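Local coordinates for protein nucleoporin NUP159 (Saccharomyces cerevisiae, PDB 1XIP) that serves as a nuclear pore component whose N-terminal beta-propeller domain tethers the helicase Dbp5 to the pore for mRNA export, at residues A[48-53]-A[62-67]; A[42-47]-A[93-98]; A[341-346]-A[365-370]. All coordinates share one frame; numbering follows the deposited sequence.

Interaction 1: A[48-53]-A[62-67]; sequences SKSLFV and VGELQL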
ATOM      1  N   SER A  48       9.680  17.385   1.214  1.00 21.59           N
ATOM      2  CA  SER A  48      10.814  18.240   1.576  1.00 21.76           C
ATOM      3  C   SER A  48      11.608  18.608   0.353  1.00 21.91           C
ATOM      4  O   SER A  48      12.084  19.732   0.226  1.00 22.95           O
ATOM      5  CB  SER A  48      11.742  17.535   2.573  1.00 22.09           C
ATOM      6  OG  SER A  48      12.414  16.446   1.952  1.00 22.27           O
ATOM      7  N   LYS A  49      11.789  17.647  -0.539  1.00 21.73           N
ATOM      8  CA  LYS A  49      12.525  17.893  -1.770  1.00 21.34           C
ATOM      9  C   LYS A  49      11.618  18.435  -2.876  1.00 20.73           C
ATOM     10  O   LYS A  49      12.104  18.941  -3.884  1.00 20.99           O
ATOM     11  CB  LYS A  49      13.195  16.607  -2.234  1.00 21.09           C
ATOM     12  CG  LYS A  49      14.487  16.350  -1.581  1.00 22.73           C
ATOM     13  CD  LYS A  49      14.979  14.966  -1.910  1.00 26.86           C
ATOM     14  CE  LYS A  49      16.088  14.566  -0.972  1.00 29.22           C
ATOM     15  NZ  LYS A  49      15.465  13.827   0.156  1.00 33.56           N
ATOM     16  N   SER A  50      10.307  18.314  -2.681  1.00 20.10           N
ATOM     17  CA  SER A  50       9.314  18.597  -3.720  1.00 19.83           C
ATOM     18  C   SER A  50       9.539  17.737  -4.983  1.00 19.43           C
ATOM     19  O   SER A  50       9.665  18.268  -6.089  1.00 20.74           O
ATOM     20  CB  SER A  50       9.291  20.090  -4.067  1.00 19.83           C
ATOM     21  OG  SER A  50       7.970  20.515  -4.374  1.00 21.39           O
ATOM     22  N   LEU A  51       9.606  16.418  -4.813  1.00 18.06           N
ATOM     23  CA  LEU A  51       9.844  15.505  -5.929  1.00 16.40           C
ATOM     24  C   LEU A  51       8.902  14.311  -5.858  1.00 15.82           C
ATOM     25  O   LEU A  51       8.296  14.075  -4.824  1.00 16.14           O
ATOM     26  CB  LEU A  51      11.306  15.009  -5.929  1.00 15.97           C
ATOM     27  CG  LEU A  51      12.478  15.971  -6.063  1.00 14.07           C
ATOM     28  CD1 LEU A  51      13.740  15.207  -5.995  1.00 11.81           C
ATOM     29  CD2 LEU A  51      12.454  16.796  -7.360  1.00 14.35           C
ATOM     30  N   PHE A  52       8.785  13.571  -6.968  1.00 15.13           N
ATOM     31  CA  PHE A  52       8.115  12.259  -7.001  1.00 14.14           C
ATOM     32  C   PHE A  52       8.925  11.267  -7.820  1.00 13.90           C
ATOM     33  O   PHE A  52       9.625  11.657  -8.772  1.00 13.38           O
ATOM     34  CB  PHE A  52       6.707  12.356  -7.590  1.00 14.21           C
ATOM     35  CG  PHE A  52       6.685  12.643  -9.078  1.00 13.84           C
ATOM     36  CD1 PHE A  52       6.543  11.594 -10.012  1.00 13.54           C
ATOM     37  CD2 PHE A  52       6.825  13.940  -9.546  1.00 11.10           C
ATOM     38  CE1 PHE A  52       6.555  11.849 -11.381  1.00 11.42           C
ATOM     39  CE2 PHE A  52       6.827  14.200 -10.902  1.00 13.32           C
ATOM     40  CZ  PHE A  52       6.691  13.145 -11.828  1.00 13.55           C
ATOM     41  N   VAL A  53       8.859  10.000  -7.416  1.00 13.26           N
ATOM     42  CA  VAL A  53       9.199   8.876  -8.268  1.00 13.26           C
ATOM     43  C   VAL A  53       7.945   8.097  -8.561  1.00 13.06           C
ATOM     44  O   VAL A  53       7.056   7.951  -7.698  1.00 13.36           O
ATOM     45  CB  VAL A  53      10.088   7.809  -7.581  1.00 13.52           C
ATOM     46  CG1 VAL A  53      11.337   7.598  -8.328  1.00 13.04           C
ATOM     47  CG2 VAL A  53      10.302   8.102  -6.139  1.00 13.63           C
ATOM     48  N   VAL A  62      11.916   9.968 -12.036  1.00 13.58           N
ATOM     49  CA  VAL A  62      11.919  10.979 -10.978  1.00 13.68           C
ATOM     50  C   VAL A  62      11.566  12.343 -11.615  1.00 13.56           C
ATOM     51  O   VAL A  62      12.072  12.664 -12.673  1.00 13.31           O
ATOM     52  CB  VAL A  62      13.299  11.026 -10.311  1.00 13.60           C
ATOM     53  CG1 VAL A  62      13.385  12.116  -9.287  1.00 13.08           C
ATOM     54  CG2 VAL A  62      13.572   9.716  -9.658  1.00 15.43           C
ATOM     55  N   GLY A  63      10.702  13.128 -10.971  1.00 14.12           N
ATOM     56  CA  GLY A  63      10.262  14.437 -11.518  1.00 14.93           C
ATOM     57  C   GLY A  63       9.886  15.499 -10.466  1.00 15.50           C
ATOM     58  O   GLY A  63       9.769  15.200  -9.288  1.00 15.72           O
ATOM     59  N   GLU A  64       9.709  16.741 -10.899  1.00 16.39           N
ATOM     60  CA  GLU A  64       9.310  17.826 -10.004  1.00 17.72           C
ATOM     61  C   GLU A  64       7.832  17.708  -9.582  1.00 17.98           C
ATOM     62  O   GLU A  64       6.948  17.509 -10.425  1.00 18.35           O
ATOM     63  CB  GLU A  64       9.535  19.168 -10.688  1.00 18.53           C
ATOM     64  CG  GLU A  64      10.795  19.910 -10.246  1.00 23.16           C
ATOM     65  CD  GLU A  64      10.760  20.362  -8.771  1.00 30.49           C
ATOM     66  OE1 GLU A  64       9.633  20.564  -8.183  1.00 32.36           O
ATOM     67  OE2 GLU A  64      11.874  20.518  -8.190  1.00 32.25           O
ATOM     68  N   LEU A  65       7.563  17.835  -8.285  1.00 17.89           N
ATOM     69  CA  LEU A  65       6.211  17.689  -7.753  1.00 18.07           C
ATOM     70  C   LEU A  65       5.256  18.806  -8.186  1.00 18.72           C
ATOM     71  O   LEU A  65       4.119  18.532  -8.584  1.00 19.53           O
ATOM     72  CB  LEU A  65       6.254  17.619  -6.232  1.00 17.93           C
ATOM     73  CG  LEU A  65       5.350  16.711  -5.388  1.00 18.00           C
ATOM     74  CD1 LEU A  65       5.114  17.384  -4.036  1.00 16.87           C
ATOM     75  CD2 LEU A  65       4.038  16.333  -6.044  1.00 16.42           C
ATOM     76  N   GLN A  66       5.692  20.061  -8.100  1.00 18.87           N
ATOM     77  CA  GLN A  66       4.847  21.184  -8.535  1.00 19.53           C
ATOM     78  C   GLN A  66       4.419  21.000  -9.989  1.00 18.91           C
ATOM     79  O   GLN A  66       3.314  21.361 -10.357  1.00 18.25           O
ATOM     80  CB  GLN A  66       5.560  22.525  -8.365  1.00 19.82           C
ATOM     81  CG  GLN A  66       4.682  23.761  -8.572  1.00 23.31           C
ATOM     82  CD  GLN A  66       3.512  23.840  -7.591  1.00 27.74           C
ATOM     83  OE1 GLN A  66       2.345  23.840  -8.002  1.00 29.14           O
ATOM     84  NE2 GLN A  66       3.822  23.904  -6.297  1.00 29.78           N
ATOM     85  N   LEU A  67       5.309  20.418 -10.793  1.00 18.87           N
ATOM     86  CA  LEU A  67       5.045  20.154 -12.195  1.00 18.94           C
ATOM     87  C   LEU A  67       3.941  19.127 -12.350  1.00 18.74           C
ATOM     88  O   LEU A  67       2.991  19.340 -13.098  1.00 19.38           O
ATOM     89  CB  LEU A  67       6.307  19.671 -12.898  1.00 19.10           C
ATOM     90  CG  LEU A  67       6.793  20.385 -14.162  1.00 20.19           C
ATOM     91  CD1 LEU A  67       5.618  20.797 -15.034  1.00 22.72           C
ATOM     92  CD2 LEU A  67       7.649  21.600 -13.810  1.00 20.23           C
TER
HETATM   93  O   HOH W   1      12.424  21.063  -5.808  1.00 40.43           O
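The beta hairpin 51-56/59-64 of one propeller blade carries this contact, at the end where its second strand turns into helix 65-73. Phe-52 and Gly-63 form an antiparallel hydrogen-bonded pair. Phe-52 N reaches Gly-63 O at 3.0 Å, and Gly-63 N returns a bond to Phe-52 O at 2.9 Å. The Phe-52 ring folds back over Gly-63, whose N lies above the centre of one ring face. CG sits between the backbone N and the carbonyl carbon (chi1 70°), which turns the ring across the neighbouring strand. The absence of a side chain at Gly-63 lets the ring lie this close. The ring edge meets the peptide that follows, with CE2 3.3 Å from Glu-64 O. One residue along, CG1 of Val-53 touches CG2 of Val-62 at 3.4 Å, the two side chains lying side by side. Glu-64 is the N-cap residue of the helix. Leu-65 N, in its first turn, gives a straight bond of 3.1 Å to Ser-50 O, approaching from above the carbonyl plane. On the neighbouring elements, Val-53 packs against Val-93 and Phe-95 of strand 90-96, and Leu-65 against Ile-45 of strand 43-46.

Interaction 2: A[42-47]-A[93-98]; sequences NLDISN and VCFHGD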
ATOM      1  N   ASN A  42       4.532   1.724  -6.410  1.00 16.23           N
ATOM      2  CA  ASN A  42       5.243   2.306  -7.517  1.00 15.65           C
ATOM      3  C   ASN A  42       5.088   3.831  -7.627  1.00 15.68           C
ATOM      4  O   ASN A  42       5.220   4.409  -8.728  1.00 15.50           O
ATOM      5  CB  ASN A  42       4.809   1.611  -8.795  1.00 15.77           C
ATOM      6  CG  ASN A  42       5.430   0.239  -8.946  1.00 16.09           C
ATOM      7  OD1 ASN A  42       5.885  -0.368  -7.982  1.00 17.14           O
ATOM      8  ND2 ASN A  42       5.446  -0.256 -10.159  1.00 17.73           N
ATOM      9  N   LEU A  43       4.819   4.477  -6.489  1.00 14.88           N
ATOM     10  CA  LEU A  43       4.757   5.930  -6.429  1.00 14.37           C
ATOM     11  C   LEU A  43       5.127   6.401  -5.046  1.00 14.83           C
ATOM     12  O   LEU A  43       4.597   5.899  -4.049  1.00 15.07           O
ATOM     13  CB  LEU A  43       3.351   6.429  -6.779  1.00 13.64           C
ATOM     14  CG  LEU A  43       3.105   7.903  -6.494  1.00 12.43           C
ATOM     15  CD1 LEU A  43       3.585   8.740  -7.683  1.00 14.15           C
ATOM     16  CD2 LEU A  43       1.665   8.172  -6.215  1.00 10.00           C
ATOM     17  N   ASP A  44       6.014   7.381  -4.984  1.00 15.33           N
ATOM     18  CA  ASP A  44       6.381   8.013  -3.721  1.00 16.13           C
ATOM     19  C   ASP A  44       6.539   9.511  -3.924  1.00 16.37           C
ATOM     20  O   ASP A  44       6.780   9.969  -5.030  1.00 16.48           O
ATOM     21  CB  ASP A  44       7.672   7.430  -3.159  1.00 16.31           C
ATOM     22  CG  ASP A  44       7.873   7.752  -1.671  1.00 17.85           C
ATOM     23  OD1 ASP A  44       6.889   8.152  -1.001  1.00 18.94           O
ATOM     24  OD2 ASP A  44       8.977   7.607  -1.081  1.00 19.54           O
ATOM     25  N   ILE A  45       6.375  10.266  -2.844  1.00 16.55           N
ATOM     26  CA  ILE A  45       6.457  11.709  -2.897  1.00 16.89           C
ATOM     27  C   ILE A  45       7.324  12.162  -1.751  1.00 17.29           C
ATOM     28  O   ILE A  45       7.233  11.642  -0.655  1.00 17.90           O
ATOM     29  CB  ILE A  45       5.059  12.333  -2.774  1.00 16.89           C
ATOM     30  CG1 ILE A  45       4.267  12.110  -4.066  1.00 16.76           C
ATOM     31  CG2 ILE A  45       5.165  13.815  -2.383  1.00 16.36           C
ATOM     32  CD1 ILE A  45       2.824  12.623  -4.021  1.00 17.61           C
ATOM     33  N   SER A  46       8.198  13.105  -2.018  1.00 17.82           N
ATOM     34  CA  SER A  46       8.970  13.722  -0.971  1.00 18.74           C
ATOM     35  C   SER A  46       8.562  15.180  -0.923  1.00 19.43           C
ATOM     36  O   SER A  46       8.825  15.953  -1.851  1.00 19.46           O
ATOM     37  CB  SER A  46      10.444  13.605  -1.280  1.00 18.74           C
ATOM     38  OG  SER A  46      11.132  14.692  -0.742  1.00 20.32           O
ATOM     39  N   ASN A  47       7.893  15.540   0.155  1.00 20.23           N
ATOM     40  CA  ASN A  47       7.436  16.899   0.356  1.00 20.84           C
ATOM     41  C   ASN A  47       8.562  17.888   0.669  1.00 21.35           C
ATOM     42  O   ASN A  47       8.412  19.093   0.425  1.00 21.47           O
ATOM     43  CB  ASN A  47       6.379  16.928   1.460  1.00 20.98           C
ATOM     44  CG  ASN A  47       5.061  16.341   1.009  1.00 21.05           C
ATOM     45  OD1 ASN A  47       4.347  16.936   0.211  1.00 20.99           O
ATOM     46  ND2 ASN A  47       4.735  15.166   1.512  1.00 22.10           N
ATOM     47  N   VAL A  93       9.382   1.727  -4.979  1.00 21.54           N
ATOM     48  CA  VAL A  93       9.982   2.995  -5.338  1.00 22.42           C
ATOM     49  C   VAL A  93       9.832   3.878  -4.096  1.00 23.17           C
ATOM     50  O   VAL A  93       8.794   3.819  -3.428  1.00 23.35           O
ATOM     51  CB  VAL A  93       9.248   3.550  -6.579  1.00 22.51           C
ATOM     52  CG1 VAL A  93       8.477   4.845  -6.291  1.00 23.24           C
ATOM     53  CG2 VAL A  93      10.179   3.652  -7.760  1.00 22.47           C
ATOM     54  N   CYS A  94      10.869   4.644  -3.746  1.00 23.86           N
ATOM     55  CA  CYS A  94      10.820   5.452  -2.524  1.00 24.92           C
ATOM     56  C   CYS A  94      12.041   6.334  -2.266  1.00 24.72           C
ATOM     57  O   CYS A  94      13.161   5.951  -2.593  1.00 25.07           O
ATOM     58  CB  CYS A  94      10.558   4.556  -1.309  1.00 24.98           C
ATOM     59  SG  CYS A  94      12.007   4.110  -0.345  1.00 29.40           S
ATOM     60  N   PHE A  95      11.818   7.495  -1.640  1.00 24.23           N
ATOM     61  CA  PHE A  95      12.908   8.400  -1.279  1.00 23.98           C
ATOM     62  C   PHE A  95      13.510   8.008   0.046  1.00 24.61           C
ATOM     63  O   PHE A  95      12.795   7.634   0.962  1.00 25.02           O
ATOM     64  CB  PHE A  95      12.434   9.849  -1.211  1.00 23.30           C
ATOM     65  CG  PHE A  95      11.967  10.399  -2.525  1.00 22.89           C
ATOM     66  CD1 PHE A  95      10.617  10.355  -2.875  1.00 23.43           C
ATOM     67  CD2 PHE A  95      12.859  10.957  -3.408  1.00 22.34           C
ATOM     68  CE1 PHE A  95      10.175  10.860  -4.088  1.00 23.43           C
ATOM     69  CE2 PHE A  95      12.434  11.468  -4.621  1.00 23.97           C
ATOM     70  CZ  PHE A  95      11.080  11.423  -4.963  1.00 24.59           C
ATOM     71  N   HIS A  96      14.834   8.113   0.145  1.00 25.31           N
ATOM     72  CA  HIS A  96      15.565   7.795   1.367  1.00 25.81           C
ATOM     73  C   HIS A  96      16.810   8.664   1.450  1.00 25.63           C
ATOM     74  O   HIS A  96      17.747   8.482   0.682  1.00 26.04           O
ATOM     75  CB  HIS A  96      15.968   6.313   1.384  1.00 25.92           C
ATOM     76  CG  HIS A  96      16.826   5.932   2.557  1.00 28.75           C
ATOM     77  ND1 HIS A  96      18.181   5.677   2.442  1.00 30.60           N
ATOM     78  CD2 HIS A  96      16.524   5.766   3.872  1.00 30.13           C
ATOM     79  CE1 HIS A  96      18.670   5.361   3.633  1.00 31.62           C
ATOM     80  NE2 HIS A  96      17.686   5.407   4.516  1.00 31.02           N
ATOM     81  N   GLY A  97      16.836   9.599   2.387  1.00 25.39           N
ATOM     82  CA  GLY A  97      17.947  10.525   2.452  1.00 25.33           C
ATOM     83  C   GLY A  97      18.046  11.246   1.125  1.00 25.54           C
ATOM     84  O   GLY A  97      17.043  11.727   0.604  1.00 25.46           O
ATOM     85  N   ASP A  98      19.237  11.288   0.548  1.00 25.79           N
ATOM     86  CA  ASP A  98      19.403  11.937  -0.750  1.00 26.01           C
ATOM     87  C   ASP A  98      19.401  10.953  -1.931  1.00 24.65           C
ATOM     88  O   ASP A  98      20.023  11.197  -2.950  1.00 24.18           O
ATOM     89  CB  ASP A  98      20.659  12.802  -0.742  1.00 27.29           C
ATOM     90  CG  ASP A  98      20.424  14.169  -0.083  1.00 31.62           C
ATOM     91  OD1 ASP A  98      20.345  14.237   1.176  1.00 35.32           O
ATOM     92  OD2 ASP A  98      20.298  15.229  -0.753  1.00 35.92           O
TER
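This is a side-chain contact between the inner strands of two successive propeller blades, 43-46 and 90-96. The strands run roughly parallel, 22° apart, but share no backbone ladder. Asp-44 bridges the gap. Its OD2 accepts from Phe-95 N at 2.9 Å, with an N-H...O angle of 160°, through the lone pair turned away from OD1. CG stands opposite the backbone N (chi1 -163°), and this extends the carboxylate across to strand 90-96. OD1 takes a weak bond from Ile-45 N, which helps fix the rotation of the group. With an alanine in place of Asp-44, Phe-95 N would probably be left without this acceptor, and the side-chain hydrogen bond joining the two segments would be lost. The rest of the contact is packing without hydrogen bonds. CB of Ser-46 lies over one face of the Phe-95 ring, 3.8 Å from its centroid, in a CH-pi contact. The ring edge faces the backbone of Asp-44, with CE1 3.6 Å from Asp-44 O. At the other end, CG1 of Val-93 packs on the backbone of 42-44, 3.7 Å from Leu-43 N. Phe-95 also touches Leu-51 and Val-53 of strand 51-56, while Leu-43 and Ile-45 turn to Ala-341 of strand 337-343 and Tyr-367 of strand 365-370.

Interaction 3: A[341-346]-A[365-370]; sequences AVDVVT and LVYILN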
ATOM      1  N   ALA A 341       0.367   8.047  -2.647  1.00 19.14           N
ATOM      2  CA  ALA A 341       1.287   8.913  -1.904  1.00 19.96           C
ATOM      3  C   ALA A 341       0.619  10.225  -1.492  1.00 20.56           C
ATOM      4  O   ALA A 341      -0.445  10.558  -2.013  1.00 21.29           O
ATOM      5  CB  ALA A 341       2.550   9.174  -2.713  1.00 19.75           C
ATOM      6  N   VAL A 342       1.230  10.952  -0.555  1.00 21.07           N
ATOM      7  CA  VAL A 342       0.613  12.166  -0.006  1.00 22.20           C
ATOM      8  C   VAL A 342       1.417  13.427  -0.247  1.00 22.71           C
ATOM      9  O   VAL A 342       2.608  13.493   0.046  1.00 22.32           O
ATOM     10  CB  VAL A 342       0.317  12.043   1.523  1.00 22.69           C
ATOM     11  CG1 VAL A 342      -0.526  13.195   2.000  1.00 21.33           C
ATOM     12  CG2 VAL A 342      -0.404  10.722   1.817  1.00 22.96           C
ATOM     13  N   ASP A 343       0.721  14.431  -0.758  1.00 23.96           N
ATOM     14  CA  ASP A 343       1.293  15.713  -1.110  1.00 25.26           C
ATOM     15  C   ASP A 343       0.697  16.788  -0.206  1.00 26.57           C
ATOM     16  O   ASP A 343      -0.510  16.941  -0.100  1.00 26.48           O
ATOM     17  CB  ASP A 343       1.032  15.989  -2.591  1.00 25.02           C
ATOM     18  CG  ASP A 343       1.292  17.441  -3.009  1.00 24.71           C
ATOM     19  OD1 ASP A 343       2.024  18.196  -2.337  1.00 24.78           O
ATOM     20  OD2 ASP A 343       0.801  17.904  -4.046  1.00 24.99           O
ATOM     21  N   VAL A 344       1.586  17.528   0.432  1.00 28.56           N
ATOM     22  CA  VAL A 344       1.258  18.469   1.482  1.00 30.40           C
ATOM     23  C   VAL A 344       1.798  19.870   1.143  1.00 31.57           C
ATOM     24  O   VAL A 344       1.411  20.843   1.766  1.00 32.33           O
ATOM     25  CB  VAL A 344       1.854  17.938   2.829  1.00 30.18           C
ATOM     26  CG1 VAL A 344       2.370  19.050   3.720  1.00 30.77           C
ATOM     27  CG2 VAL A 344       0.835  17.086   3.556  1.00 30.94           C
ATOM     28  N   VAL A 345       2.663  19.971   0.130  1.00 33.09           N
ATOM     29  CA  VAL A 345       3.453  21.200  -0.079  1.00 34.44           C
ATOM     30  C   VAL A 345       3.170  22.052  -1.330  1.00 35.02           C
ATOM     31  O   VAL A 345       3.516  23.242  -1.344  1.00 35.27           O
ATOM     32  CB  VAL A 345       4.987  20.931  -0.009  1.00 34.74           C
ATOM     33  CG1 VAL A 345       5.414  20.587   1.427  1.00 35.18           C
ATOM     34  CG2 VAL A 345       5.415  19.848  -1.023  1.00 34.62           C
ATOM     35  N   THR A 346       2.566  21.459  -2.370  1.00 35.69           N
ATOM     36  CA  THR A 346       2.257  22.202  -3.620  1.00 35.95           C
ATOM     37  C   THR A 346       1.190  23.297  -3.408  1.00 36.13           C
ATOM     38  O   THR A 346       0.464  23.270  -2.409  1.00 36.20           O
ATOM     39  CB  THR A 346       1.853  21.239  -4.804  1.00 35.81           C
ATOM     40  OG1 THR A 346       0.686  20.481  -4.454  1.00 35.65           O
ATOM     41  CG2 THR A 346       2.895  20.189  -5.019  1.00 35.57           C
ATOM     42  N   LEU A 365      -3.269  16.007  -0.100  1.00 26.64           N
ATOM     43  CA  LEU A 365      -3.604  15.526  -1.420  1.00 24.35           C
ATOM     44  C   LEU A 365      -3.106  14.117  -1.548  1.00 23.22           C
ATOM     45  O   LEU A 365      -1.953  13.840  -1.257  1.00 23.64           O
ATOM     46  CB  LEU A 365      -2.999  16.424  -2.500  1.00 23.92           C
ATOM     47  CG  LEU A 365      -3.428  17.897  -2.555  1.00 23.17           C
ATOM     48  CD1 LEU A 365      -2.838  18.597  -3.781  1.00 22.13           C
ATOM     49  CD2 LEU A 365      -4.940  18.075  -2.530  1.00 21.87           C
ATOM     50  N   VAL A 366      -3.997  13.217  -1.945  1.00 21.40           N
ATOM     51  CA  VAL A 366      -3.642  11.833  -2.190  1.00 19.84           C
ATOM     52  C   VAL A 366      -3.466  11.616  -3.692  1.00 19.26           C
ATOM     53  O   VAL A 366      -4.408  11.807  -4.485  1.00 19.63           O
ATOM     54  CB  VAL A 366      -4.747  10.870  -1.648  1.00 20.07           C
ATOM     55  CG1 VAL A 366      -4.325   9.425  -1.792  1.00 19.31           C
ATOM     56  CG2 VAL A 366      -5.097  11.193  -0.196  1.00 18.66           C
ATOM     57  N   TYR A 367      -2.253  11.250  -4.086  1.00 18.36           N
ATOM     58  CA  TYR A 367      -1.957  10.878  -5.471  1.00 17.64           C
ATOM     59  C   TYR A 367      -2.076   9.377  -5.584  1.00 17.93           C
ATOM     60  O   TYR A 367      -1.501   8.634  -4.734  1.00 17.87           O
ATOM     61  CB  TYR A 367      -0.529  11.257  -5.831  1.00 16.92           C
ATOM     62  CG  TYR A 367      -0.253  12.729  -5.994  1.00 16.95           C
ATOM     63  CD1 TYR A 367      -0.805  13.687  -5.125  1.00 15.95           C
ATOM     64  CD2 TYR A 367       0.602  13.176  -6.999  1.00 16.19           C
ATOM     65  CE1 TYR A 367      -0.515  15.032  -5.275  1.00 13.91           C
ATOM     66  CE2 TYR A 367       0.901  14.514  -7.142  1.00 13.91           C
ATOM     67  CZ  TYR A 367       0.344  15.438  -6.286  1.00 13.69           C
ATOM     68  OH  TYR A 367       0.653  16.773  -6.460  1.00 12.67           O
ATOM     69  N   ILE A 368      -2.809   8.921  -6.606  1.00 17.38           N
ATOM     70  CA  ILE A 368      -3.030   7.487  -6.843  1.00 17.28           C
ATOM     71  C   ILE A 368      -2.646   7.122  -8.281  1.00 18.34           C
ATOM     72  O   ILE A 368      -3.112   7.774  -9.231  1.00 18.24           O
ATOM     73  CB  ILE A 368      -4.519   7.101  -6.566  1.00 17.20           C
ATOM     74  CG1 ILE A 368      -4.956   7.557  -5.150  1.00 17.37           C
ATOM     75  CG2 ILE A 368      -4.751   5.610  -6.785  1.00 14.98           C
ATOM     76  CD1 ILE A 368      -6.399   7.255  -4.789  1.00 14.37           C
ATOM     77  N   LEU A 369      -1.795   6.091  -8.428  1.00 19.17           N
ATOM     78  CA  LEU A 369      -1.296   5.613  -9.729  1.00 19.78           C
ATOM     79  C   LEU A 369      -1.921   4.265 -10.151  1.00 20.42           C
ATOM     80  O   LEU A 369      -1.887   3.287  -9.391  1.00 20.71           O
ATOM     81  CB  LEU A 369       0.231   5.465  -9.692  1.00 20.10           C
ATOM     82  CG  LEU A 369       1.031   6.058 -10.860  1.00 20.57           C
ATOM     83  CD1 LEU A 369       2.375   5.361 -11.006  1.00 18.75           C
ATOM     84  CD2 LEU A 369       0.254   5.992 -12.163  1.00 20.99           C
ATOM     85  N   ASN A 370      -2.447   4.241 -11.383  1.00 21.02           N
ATOM     86  CA  ASN A 370      -3.126   3.094 -12.047  1.00 21.19           C
ATOM     87  C   ASN A 370      -2.247   1.950 -12.455  1.00 20.70           C
ATOM     88  O   ASN A 370      -1.064   2.136 -12.694  1.00 20.50           O
ATOM     89  CB  ASN A 370      -3.780   3.556 -13.353  1.00 21.34           C
ATOM     90  CG  ASN A 370      -5.232   3.865 -13.187  1.00 23.48           C
ATOM     91  OD1 ASN A 370      -5.923   4.188 -14.153  1.00 25.88           O
ATOM     92  ND2 ASN A 370      -5.718   3.770 -11.952  1.00 28.23           N
TER
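Asp-343, Tyr-367 and Leu-365 carry most of this contact between two antiparallel neighbours of a propeller blade, strands 337-343 and 365-370. Asp-343 and Leu-365 form a hydrogen-bonded pair. Asp-343 N reaches Leu-365 O at 2.8 Å, and Leu-365 N reaches Asp-343 O at 2.9 Å. Ala-341 and Tyr-367 make the next such pair, with Tyr-367 N 2.8 Å from Ala-341 O. All four side chains lie on the same face of the sheet. There the Tyr-367 ring leans across to the other strand, its CE1 3.2 Å from Asp-343 CB. The hydroxyl OH donates to Asp-343 OD2 at 2.7 Å. The carboxylate and ring planes stand 71° apart, and OH meets OD2 on its anti side, well out of the carboxylate plane. Asp-343 has CG opposite its backbone N (chi1 166°), which places the carboxylate beside the turn that follows the strand. OD2 also accepts from Thr-346 OG1 at 2.6 Å, on its syn side. OD1 receives Val-345 N at 3.1 Å, closing an Asx turn, and takes a weak bond from Thr-346 N. The buried carboxylate is therefore gripped through both oxygens. Two hydroxyls and two backbone amides hold its rotation and would probably stabilise its negative charge. Leu-365 lies alongside, with CD1 3.7 Å from Asp-343 OD2, and gives this polar cluster an apolar border. On the other face are Val-342 and Val-366, a non-hydrogen-bonded pair. The ring of Tyr-367 also meets the next blade: it packs on Leu-43 and Ile-45 of strand 43-46, and on Leu-65 and Arg-69 of helix 65-73. Arg-69 also bonds Thr-346 OG1. Strand 374-381 flanks strand 365-370 on the side away from 337-343.

Overall arrangement
The three contacts gather round strand 43-46 of the propeller. Interactions 1 and 3 are pairings within a blade, built on backbone ladders, whereas interaction 2 joins two blades through side chains. Interactions 2 and 3 are buried and nearer the centre of the chain. Interaction 1 is partly buried and lies farther out; its centre is about 20 Å from the centre of the chain. Its polar chemistry is mostly backbone. Interactions 2 and 3 each use a carboxylate, one reaching a neighbouring blade, the other fixing a turn. Asn-47 of interaction 2 hydrogen-bonds Val-342 and Val-344 of interaction 3, and Leu-65 of interaction 1 packs on Thr-346.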